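Long-range contacts in necrotic enteritis toxin B (Clostridium perfringens, PDB 4I0N), which is a pore-forming toxin with the alpha-hemolysin fold, probably assembling into membrane pores like its leukocidin and hemolysin relatives: residues D52-F63 against S221-K232; I87-I98 against E236-Q244. All blocks are in the same frame, centred on the assembly; numbering follows the deposited sequence.

Interaction 1. Residues D52-F63 against S221-K232; sequences DKKTALLNLEGF and SPNMALALTAPK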
loop_
_atom_site.group_PDB
_atom_site.type_symbol
_atom_site.label_atom_id
_atom_site.label_comp_id
_atom_site.label_asym_id
_atom_site.label_seq_id
_atom_site.Cartn_x
_atom_site.Cartn_y
_atom_site.Cartn_z
ATOM N N ASP A 52 -17.403 -20.573 -16.566
ATOM C CA ASP A 52 -17.068 -21.904 -16.047
ATOM C C ASP A 52 -16.199 -21.898 -14.775
ATOM O O ASP A 52 -15.891 -22.960 -14.227
ATOM C CB ASP A 52 -16.516 -22.844 -17.139
ATOM C CG ASP A 52 -15.348 -22.248 -17.896
ATOM O OD1 ASP A 52 -14.542 -21.536 -17.279
ATOM O OD2 ASP A 52 -15.245 -22.498 -19.125
ATOM N N LYS A 53 -15.855 -20.701 -14.289
ATOM C CA LYS A 53 -15.212 -20.544 -12.984
ATOM C C LYS A 53 -16.028 -19.597 -12.085
ATOM O O LYS A 53 -17.077 -19.077 -12.512
ATOM C CB LYS A 53 -13.768 -20.049 -13.145
ATOM C CG LYS A 53 -12.856 -21.032 -13.915
ATOM C CD LYS A 53 -11.395 -20.582 -13.954
ATOM C CE LYS A 53 -10.632 -20.978 -12.693
ATOM N NZ LYS A 53 -10.408 -22.451 -12.528
ATOM N N LYS A 54 -15.558 -19.397 -10.848
ATOM C CA LYS A 54 -16.152 -18.433 -9.904
ATOM C C LYS A 54 -15.161 -17.315 -9.750
ATOM O O LYS A 54 -13.968 -17.571 -9.777
ATOM C CB LYS A 54 -16.249 -19.014 -8.485
ATOM C CG LYS A 54 -17.239 -20.060 -8.252
ATOM C CD LYS A 54 -17.500 -20.145 -6.793
ATOM C CE LYS A 54 -16.593 -21.086 -6.073
ATOM N NZ LYS A 54 -17.447 -21.806 -5.077
ATOM N N THR A 55 -15.652 -16.100 -9.512
ATOM C CA THR A 55 -14.786 -14.935 -9.348
ATOM C C THR A 55 -15.188 -14.098 -8.139
ATOM O O THR A 55 -16.368 -13.952 -7.836
ATOM C CB THR A 55 -14.836 -14.035 -10.613
ATOM O OG1 THR A 55 -14.476 -14.818 -11.760
ATOM C CG2 THR A 55 -13.892 -12.812 -10.473
ATOM N N ALA A 56 -14.200 -13.562 -7.436
ATOM C CA ALA A 56 -14.476 -12.550 -6.428
ATOM C C ALA A 56 -13.600 -11.342 -6.740
ATOM O O ALA A 56 -12.418 -11.500 -6.982
ATOM C CB ALA A 56 -14.165 -13.074 -5.051
ATOM N N LEU A 57 -14.180 -10.150 -6.735
ATOM C CA LEU A 57 -13.398 -8.919 -6.816
ATOM C C LEU A 57 -13.141 -8.506 -5.367
ATOM O O LEU A 57 -14.076 -8.441 -4.566
ATOM C CB LEU A 57 -14.188 -7.815 -7.531
ATOM C CG LEU A 57 -14.514 -7.993 -9.023
ATOM C CD1 LEU A 57 -15.106 -6.713 -9.569
ATOM C CD2 LEU A 57 -13.278 -8.354 -9.833
ATOM N N LEU A 58 -11.881 -8.269 -5.022
ATOM C CA LEU A 58 -11.527 -7.904 -3.659
ATOM C C LEU A 58 -10.978 -6.475 -3.618
ATOM O O LEU A 58 -10.266 -6.047 -4.526
ATOM C CB LEU A 58 -10.476 -8.887 -3.089
ATOM C CG LEU A 58 -10.876 -10.369 -3.038
ATOM C CD1 LEU A 58 -9.802 -11.176 -2.348
ATOM C CD2 LEU A 58 -12.199 -10.549 -2.314
ATOM N N ASN A 59 -11.307 -5.737 -2.567
ATOM C CA ASN A 59 -10.811 -4.381 -2.417
ATOM C C ASN A 59 -10.102 -4.297 -1.075
ATOM O O ASN A 59 -10.708 -4.584 -0.058
ATOM C CB ASN A 59 -11.990 -3.404 -2.440
ATOM C CG ASN A 59 -11.553 -1.937 -2.316
ATOM O OD1 ASN A 59 -10.829 -1.423 -3.145
ATOM N ND2 ASN A 59 -12.039 -1.265 -1.295
ATOM N N LEU A 60 -8.827 -3.927 -1.083
ATOM C CA LEU A 60 -8.074 -3.735 0.162
ATOM C C LEU A 60 -7.963 -2.242 0.458
ATOM O O LEU A 60 -7.505 -1.470 -0.405
ATOM C CB LEU A 60 -6.664 -4.355 0.043
ATOM C CG LEU A 60 -5.705 -3.948 1.167
ATOM C CD1 LEU A 60 -6.185 -4.500 2.522
ATOM C CD2 LEU A 60 -4.262 -4.421 0.872
ATOM N N GLU A 61 -8.398 -1.824 1.647
ATOM C CA GLU A 61 -8.163 -0.460 2.106
ATOM C C GLU A 61 -7.493 -0.527 3.438
ATOM O O GLU A 61 -7.816 -1.388 4.266
ATOM C CB GLU A 61 -9.480 0.287 2.323
ATOM C CG GLU A 61 -10.343 0.387 1.145
ATOM C CD GLU A 61 -11.710 0.854 1.568
ATOM O OE1 GLU A 61 -12.590 -0.007 1.778
ATOM O OE2 GLU A 61 -11.868 2.077 1.765
ATOM N N GLY A 62 -6.580 0.392 3.683
ATOM C CA GLY A 62 -5.883 0.304 4.943
ATOM C C GLY A 62 -5.118 1.536 5.312
ATOM O O GLY A 62 -5.298 2.612 4.729
ATOM N N PHE A 63 -4.277 1.368 6.315
ATOM C CA PHE A 63 -3.462 2.461 6.775
ATOM C C PHE A 63 -2.192 1.922 7.403
ATOM O O PHE A 63 -2.234 0.963 8.191
ATOM C CB PHE A 63 -4.210 3.311 7.791
ATOM C CG PHE A 63 -3.460 4.543 8.190
ATOM C CD1 PHE A 63 -3.373 5.637 7.307
ATOM C CD2 PHE A 63 -2.803 4.607 9.409
ATOM C CE1 PHE A 63 -2.665 6.783 7.673
ATOM C CE2 PHE A 63 -2.089 5.762 9.785
ATOM C CZ PHE A 63 -2.017 6.847 8.907
ATOM N N SER A 221 -2.279 5.484 3.117
ATOM C CA SER A 221 -3.585 4.825 3.086
ATOM C C SER A 221 -3.738 3.996 1.819
ATOM O O SER A 221 -4.348 4.464 0.849
ATOM C CB SER A 221 -4.729 5.846 3.131
ATOM O OG SER A 221 -4.658 6.632 4.299
ATOM N N PRO A 222 -3.208 2.766 1.829
ATOM C CA PRO A 222 -3.251 1.986 0.601
ATOM C C PRO A 222 -4.681 1.626 0.174
ATOM O O PRO A 222 -5.572 1.462 1.018
ATOM C CB PRO A 222 -2.453 0.731 0.953
ATOM C CG PRO A 222 -2.628 0.584 2.460
ATOM C CD PRO A 222 -2.577 2.026 2.943
ATOM N N ASN A 223 -4.883 1.521 -1.137
ATOM C CA ASN A 223 -6.153 1.041 -1.694
ATOM C C ASN A 223 -5.756 0.319 -2.970
ATOM O O ASN A 223 -5.312 0.947 -3.933
ATOM C CB ASN A 223 -7.125 2.206 -1.978
ATOM C CG ASN A 223 -8.566 1.748 -2.328
ATOM O OD1 ASN A 223 -9.358 2.562 -2.819
ATOM N ND2 ASN A 223 -8.911 0.477 -2.072
ATOM N N MET A 224 -5.858 -1.005 -2.940
ATOM C CA MET A 224 -5.531 -1.840 -4.078
ATOM C C MET A 224 -6.691 -2.788 -4.281
ATOM O O MET A 224 -7.499 -2.986 -3.380
ATOM C CB MET A 224 -4.239 -2.646 -3.865
ATOM C CG MET A 224 -2.969 -1.837 -3.887
ATOM S SD MET A 224 -2.627 -1.031 -2.293
ATOM C CE MET A 224 -1.123 -0.136 -2.724
ATOM N N ALA A 225 -6.777 -3.387 -5.454
ATOM C CA ALA A 225 -7.874 -4.314 -5.706
ATOM C C ALA A 225 -7.427 -5.457 -6.593
ATOM O O ALA A 225 -6.473 -5.321 -7.370
ATOM C CB ALA A 225 -9.075 -3.583 -6.319
ATOM N N LEU A 226 -8.121 -6.586 -6.488
ATOM C CA LEU A 226 -7.794 -7.690 -7.357
ATOM C C LEU A 226 -9.003 -8.532 -7.694
ATOM O O LEU A 226 -10.083 -8.343 -7.110
ATOM C CB LEU A 226 -6.673 -8.528 -6.739
ATOM C CG LEU A 226 -6.888 -9.173 -5.386
ATOM C CD1 LEU A 226 -7.908 -10.310 -5.487
ATOM C CD2 LEU A 226 -5.533 -9.714 -4.909
ATOM N N ALA A 227 -8.831 -9.440 -8.659
ATOM C CA ALA A 227 -9.864 -10.405 -8.982
ATOM C C ALA A 227 -9.270 -11.779 -8.708
ATOM O O ALA A 227 -8.166 -12.085 -9.199
ATOM C CB ALA A 227 -10.280 -10.300 -10.466
ATOM N N LEU A 228 -9.992 -12.588 -7.933
ATOM C CA LEU A 228 -9.634 -13.989 -7.701
ATOM C C LEU A 228 -10.545 -14.866 -8.493
ATOM O O LEU A 228 -11.771 -14.631 -8.535
ATOM C CB LEU A 228 -9.839 -14.393 -6.236
ATOM C CG LEU A 228 -8.873 -13.988 -5.150
ATOM C CD1 LEU A 228 -9.388 -14.524 -3.805
ATOM C CD2 LEU A 228 -7.501 -14.579 -5.453
ATOM N N THR A 229 -9.960 -15.879 -9.117
ATOM C CA THR A 229 -10.725 -16.882 -9.824
ATOM C C THR A 229 -10.561 -18.246 -9.134
ATOM O O THR A 229 -9.449 -18.608 -8.732
ATOM C CB THR A 229 -10.337 -16.905 -11.312
ATOM O OG1 THR A 229 -8.908 -16.927 -11.440
ATOM C CG2 THR A 229 -10.849 -15.632 -11.990
ATOM N N ALA A 230 -11.668 -18.969 -9.000
ATOM C CA ALA A 230 -11.715 -20.261 -8.331
ATOM C C ALA A 230 -12.480 -21.268 -9.192
ATOM O O ALA A 230 -13.387 -20.883 -9.931
ATOM C CB ALA A 230 -12.421 -20.100 -6.988
ATOM N N PRO A 231 -12.146 -22.572 -9.070
ATOM C CA PRO A 231 -13.021 -23.598 -9.626
ATOM C C PRO A 231 -14.409 -23.467 -8.997
ATOM O O PRO A 231 -14.518 -22.968 -7.875
ATOM C CB PRO A 231 -12.345 -24.904 -9.199
ATOM C CG PRO A 231 -10.907 -24.518 -8.926
ATOM C CD PRO A 231 -11.001 -23.149 -8.341
ATOM N N LYS A 232 -15.454 -23.879 -9.713
ATOM C CA LYS A 232 -16.831 -23.792 -9.205
ATOM C C LYS A 232 -17.036 -24.455 -7.838
ATOM O O LYS A 232 -17.818 -23.957 -7.009
ATOM C CB LYS A 232 -17.832 -24.409 -10.190
ATOM C CG LYS A 232 -18.041 -23.667 -11.497
ATOM C CD LYS A 232 -18.685 -22.315 -11.282
ATOM C CE LYS A 232 -19.326 -21.806 -12.557
ATOM N NZ LYS A 232 -19.731 -20.381 -12.388
HETATM O O HOH W 1 -14.638 -24.723 -12.440
#

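Interaction 2. Residues I87-I98 against E236-Q244; sequences INVKSADVNNNI and ESVIIVEYQ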
loop_
_atom_site.group_PDB
_atom_site.type_symbol
_atom_site.label_atom_id
_atom_site.label_comp_id
_atom_site.label_asym_id
_atom_site.label_seq_id
_atom_site.Cartn_x
_atom_site.Cartn_y
_atom_site.Cartn_z
ATOM N N ILE A 87 3.364 -3.329 0.147
ATOM C CA ILE A 87 2.089 -4.006 0.405
ATOM C C ILE A 87 2.124 -5.287 -0.414
ATOM O O ILE A 87 2.283 -5.242 -1.627
ATOM C CB ILE A 87 0.872 -3.116 0.011
ATOM C CG1 ILE A 87 0.710 -1.940 0.994
ATOM C CG2 ILE A 87 -0.453 -3.936 -0.026
ATOM C CD1 ILE A 87 1.478 -0.702 0.633
ATOM N N ASN A 88 1.977 -6.429 0.259
ATOM C CA ASN A 88 1.894 -7.703 -0.445
ATOM C C ASN A 88 0.506 -8.269 -0.190
ATOM O O ASN A 88 0.021 -8.250 0.952
ATOM C CB ASN A 88 2.917 -8.705 0.075
ATOM C CG ASN A 88 4.354 -8.238 -0.061
ATOM O OD1 ASN A 88 4.726 -7.525 -0.990
ATOM N ND2 ASN A 88 5.179 -8.659 0.878
ATOM N N VAL A 89 -0.128 -8.769 -1.244
ATOM C CA VAL A 89 -1.379 -9.469 -1.080
ATOM C C VAL A 89 -1.155 -10.869 -1.664
ATOM O O VAL A 89 -0.865 -11.004 -2.850
ATOM C CB VAL A 89 -2.538 -8.726 -1.781
ATOM C CG1 VAL A 89 -3.819 -9.496 -1.617
ATOM C CG2 VAL A 89 -2.722 -7.304 -1.193
ATOM N N LYS A 90 -1.269 -11.898 -0.824
ATOM C CA LYS A 90 -0.976 -13.263 -1.234
ATOM C C LYS A 90 -2.246 -14.078 -1.196
ATOM O O LYS A 90 -3.055 -13.907 -0.304
ATOM C CB LYS A 90 0.070 -13.916 -0.324
ATOM C CG LYS A 90 1.455 -13.279 -0.442
ATOM C CD LYS A 90 2.399 -13.909 0.573
ATOM C CE LYS A 90 3.785 -13.293 0.497
ATOM N NZ LYS A 90 4.652 -13.832 1.601
ATOM N N SER A 91 -2.438 -14.920 -2.205
ATOM C CA SER A 91 -3.538 -15.874 -2.207
ATOM C C SER A 91 -2.961 -17.282 -1.976
ATOM O O SER A 91 -1.916 -17.656 -2.540
ATOM C CB SER A 91 -4.292 -15.821 -3.528
ATOM O OG SER A 91 -5.362 -16.738 -3.528
ATOM N N ALA A 92 -3.618 -18.038 -1.106
ATOM C CA ALA A 92 -3.250 -19.423 -0.848
ATOM C C ALA A 92 -4.471 -20.308 -0.699
ATOM O O ALA A 92 -5.487 -19.908 -0.142
ATOM C CB ALA A 92 -2.384 -19.515 0.416
ATOM N N ASP A 93 -4.368 -21.535 -1.197
ATOM C CA ASP A 93 -5.400 -22.526 -0.957
ATOM C C ASP A 93 -4.772 -23.914 -1.047
ATOM O O ASP A 93 -3.752 -24.094 -1.707
ATOM C CB ASP A 93 -6.575 -22.361 -1.927
ATOM C CG ASP A 93 -6.225 -22.730 -3.354
ATOM O OD1 ASP A 93 -5.499 -21.952 -4.020
ATOM O OD2 ASP A 93 -6.698 -23.797 -3.820
ATOM N N VAL A 94 -5.377 -24.886 -0.366
ATOM C CA VAL A 94 -4.713 -26.179 -0.138
ATOM C C VAL A 94 -4.361 -26.908 -1.439
ATOM O O VAL A 94 -3.300 -27.534 -1.547
ATOM C CB VAL A 94 -5.562 -27.095 0.796
ATOM C CG1 VAL A 94 -6.892 -27.445 0.148
ATOM C CG2 VAL A 94 -4.779 -28.369 1.160
ATOM N N ASN A 95 -5.235 -26.805 -2.436
ATOM C CA ASN A 95 -5.007 -27.488 -3.705
ATOM C C ASN A 95 -4.382 -26.597 -4.769
ATOM O O ASN A 95 -4.292 -26.995 -5.935
ATOM C CB ASN A 95 -6.307 -28.118 -4.227
ATOM C CG ASN A 95 -6.742 -29.310 -3.413
ATOM O OD1 ASN A 95 -6.038 -29.748 -2.506
ATOM N ND2 ASN A 95 -7.901 -29.846 -3.734
ATOM N N ASN A 96 -3.953 -25.402 -4.354
ATOM C CA ASN A 96 -3.296 -24.442 -5.237
ATOM C C ASN A 96 -4.097 -24.212 -6.534
ATOM O O ASN A 96 -3.519 -24.143 -7.619
ATOM C CB ASN A 96 -1.846 -24.881 -5.546
ATOM C CG ASN A 96 -0.990 -25.048 -4.289
ATOM O OD1 ASN A 96 -0.377 -26.105 -4.067
ATOM N ND2 ASN A 96 -0.916 -23.996 -3.483
ATOM N N ASN A 97 -5.424 -24.098 -6.393
ATOM C CA ASN A 97 -6.370 -23.972 -7.513
ATOM C C ASN A 97 -6.847 -22.552 -7.781
ATOM O O ASN A 97 -7.289 -22.235 -8.880
ATOM C CB ASN A 97 -7.610 -24.820 -7.224
ATOM C CG ASN A 97 -7.377 -26.275 -7.491
ATOM O OD1 ASN A 97 -6.469 -26.634 -8.242
ATOM N ND2 ASN A 97 -8.176 -27.129 -6.872
ATOM N N ILE A 98 -6.773 -21.709 -6.761
ATOM C CA ILE A 98 -7.307 -20.349 -6.831
ATOM C C ILE A 98 -6.195 -19.364 -7.222
ATOM O O ILE A 98 -5.074 -19.463 -6.704
ATOM C CB ILE A 98 -7.992 -20.007 -5.506
ATOM C CG1 ILE A 98 -9.291 -20.833 -5.445
ATOM C CG2 ILE A 98 -8.235 -18.496 -5.358
ATOM C CD1 ILE A 98 -9.708 -21.298 -4.102
ATOM N N GLU A 236 -13.238 -22.596 0.206
ATOM C CA GLU A 236 -12.452 -21.634 0.974
ATOM C C GLU A 236 -11.054 -21.445 0.399
ATOM O O GLU A 236 -10.475 -22.362 -0.249
ATOM C CB GLU A 236 -12.366 -22.055 2.451
ATOM C CG GLU A 236 -11.657 -23.418 2.675
ATOM C CD GLU A 236 -12.565 -24.612 2.380
ATOM O OE1 GLU A 236 -13.666 -24.694 2.991
ATOM O OE2 GLU A 236 -12.192 -25.470 1.528
ATOM N N SER A 237 -10.516 -20.252 0.639
ATOM C CA SER A 237 -9.132 -19.955 0.380
ATOM C C SER A 237 -8.731 -18.875 1.383
ATOM O O SER A 237 -9.541 -18.455 2.223
ATOM C CB SER A 237 -8.918 -19.516 -1.079
ATOM O OG SER A 237 -9.581 -18.300 -1.373
ATOM N N VAL A 238 -7.479 -18.449 1.322
ATOM C CA VAL A 238 -7.016 -17.432 2.235
ATOM C C VAL A 238 -6.345 -16.306 1.477
ATOM O O VAL A 238 -5.699 -16.545 0.470
ATOM C CB VAL A 238 -6.051 -18.055 3.278
ATOM C CG1 VAL A 238 -5.416 -17.014 4.153
ATOM C CG2 VAL A 238 -6.809 -19.088 4.148
ATOM N N ILE A 239 -6.523 -15.075 1.960
ATOM C CA ILE A 239 -5.749 -13.925 1.485
ATOM C C ILE A 239 -4.929 -13.414 2.674
ATOM O O ILE A 239 -5.461 -13.235 3.788
ATOM C CB ILE A 239 -6.674 -12.788 0.936
ATOM C CG1 ILE A 239 -7.268 -13.194 -0.423
ATOM C CG2 ILE A 239 -5.938 -11.388 0.904
ATOM C CD1 ILE A 239 -6.274 -13.232 -1.595
ATOM N N ILE A 240 -3.634 -13.199 2.437
ATOM C CA ILE A 240 -2.735 -12.639 3.435
ATOM C C ILE A 240 -2.325 -11.249 2.974
ATOM O O ILE A 240 -1.806 -11.079 1.875
ATOM C CB ILE A 240 -1.480 -13.522 3.645
ATOM C CG1 ILE A 240 -1.892 -14.978 3.946
ATOM C CG2 ILE A 240 -0.590 -12.940 4.767
ATOM C CD1 ILE A 240 -0.844 -16.010 3.601
ATOM N N VAL A 241 -2.572 -10.251 3.812
ATOM C CA VAL A 241 -2.169 -8.868 3.517
ATOM C C VAL A 241 -0.947 -8.603 4.385
ATOM O O VAL A 241 -1.053 -8.700 5.606
ATOM C CB VAL A 241 -3.280 -7.889 3.921
ATOM C CG1 VAL A 241 -2.824 -6.423 3.704
ATOM C CG2 VAL A 241 -4.550 -8.144 3.094
ATOM N N GLU A 242 0.202 -8.317 3.761
ATOM C CA GLU A 242 1.460 -8.060 4.477
ATOM C C GLU A 242 1.826 -6.611 4.243
ATOM O O GLU A 242 1.855 -6.151 3.094
ATOM C CB GLU A 242 2.612 -8.948 4.000
ATOM C CG GLU A 242 2.299 -10.432 3.999
ATOM C CD GLU A 242 3.419 -11.261 3.408
ATOM O OE1 GLU A 242 4.346 -10.701 2.742
ATOM O OE2 GLU A 242 3.375 -12.493 3.617
ATOM N N TYR A 243 2.063 -5.896 5.336
ATOM C CA TYR A 243 2.490 -4.508 5.269
ATOM C C TYR A 243 3.899 -4.402 5.833
ATOM O O TYR A 243 4.200 -4.947 6.898
ATOM C CB TYR A 243 1.602 -3.666 6.169
ATOM C CG TYR A 243 0.184 -3.454 5.764
ATOM C CD1 TYR A 243 -0.226 -3.443 4.425
ATOM C CD2 TYR A 243 -0.759 -3.151 6.749
ATOM C CE1 TYR A 243 -1.560 -3.149 4.089
ATOM C CE2 TYR A 243 -2.069 -2.854 6.426
ATOM C CZ TYR A 243 -2.478 -2.865 5.119
ATOM O OH TYR A 243 -3.804 -2.566 4.873
ATOM N N GLN A 244 4.752 -3.667 5.136
ATOM C CA GLN A 244 6.132 -3.481 5.564
ATOM C C GLN A 244 6.484 -2.022 5.351
ATOM O O GLN A 244 6.127 -1.438 4.329
ATOM C CB GLN A 244 7.001 -4.409 4.726
ATOM C CG GLN A 244 8.377 -4.680 5.220
ATOM C CD GLN A 244 8.868 -6.023 4.668
ATOM O OE1 GLN A 244 8.237 -6.619 3.787
ATOM N NE2 GLN A 244 9.956 -6.499 5.188
HETATM O O HOH W 2 8.650 -8.603 1.134
HETATM O O HOH W 3 -7.459 -16.712 -1.772
#

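Interaction 1. Residues D52-F63 against S221-K232
S221 sets its OG at the edge of the F63 ring, in the ring plane, 3.4 Å from CD1. P222 lays ring atom CD against the carbonyl of G62 and takes the N-H of that glycine on its own O. At N223 the CG lies anti to the backbone N (chi1 -170°), and this swings the amide across to the partner strand, where ND2 donates to both OD1 of N59 (2.9 Å) and O of L60 (2.9 Å). Paired backbone bonds join M224 to L60, whose O thus accepts twice, L226 to L58, L228 to A56 and A230 to K54. L226 and L58 run side by side, their CD1 methyls 3.8 Å apart. On the other face A227 CB meets L57 CD2 at 3.6 Å, and L228 CD1 reaches L58 CD1 at 3.7 Å. Past A230, K54 NZ donates to K232 O and A234 O, while K232 NZ turns back to K53 O, from above the carbonyl plane, and to D48 O. In this antiparallel sheet of the beta-sandwich, 53-63 is flanked by 37-47 and 221-232 by the outermost strand 99-104; L58, L60, L226 and L228 face strands 76-92 and 236-255, N59 and A225 strand 144-150.

Interaction 2. Residues I87-I98 against E236-Q244
The ring of Y243 is met obliquely by I87: I87 CG1 lies 3.9 Å from Y243 CD1; the phenol OH bonds to K38 O. On the other face of the sheet the N88 amide and the E242 carboxylate stand 64° apart. ND2 of N88 keeps E242 OE1 close to its amide plane and approaches that oxygen on its anti side, at 2.9 Å and with 165° at the hydrogen. K90, extended beyond CG, brings NZ to the syn side of E242 OE2, a 2.7 Å salt bridge. Each carboxylate oxygen thus has its own donor, which should favour the charged form of E242, and a magnesium ion lies about 4 Å from this side chain. The second end of the amide, N88 OD1, is taken by S167 OG.

Between V89 and I239 the contact is apolar, CG1 to CG2 at 3.8 Å, and I239 CD1 also touches S91 CB. A water joins S91 OG, S237 OG and V238 O, while S237 OG also bonds W280 NE1. Beyond A92, D93 starts a type I turn; its OD2 accepts N97 N through the syn lone pair and OD1 accepts I98 N. Just after the turn I98 CD1 rests on S237 CB at 3.6 Å. Regular antiparallel pairing from I87 to A92, with one largely apolar face buried against a second sheet, is characteristic of the beta-sandwich of the alpha-hemolysin fold.

Overall arrangement
After three N-terminal strands, the chain lays down 52-63, then 87-98, and only after the long excursion through strands 144-150 and 165-172 returns as 221-232 and 236-244. Interaction 1 closes the loop between the first and third of these segments, and interaction 2 that between the second and fourth; the two loops therefore cross rather than nest. A short link, 233-235, joins 221-232 to 236-244, and there the chain passes from one sheet to the other. The contacts, centred 11 Å apart, belong to the two facing sheets of the sandwich and touch where the sheets face each other: A230 CB packs on I98 CG1, L228 CD2 on S91 OG, and G62 CA on Y243 OH.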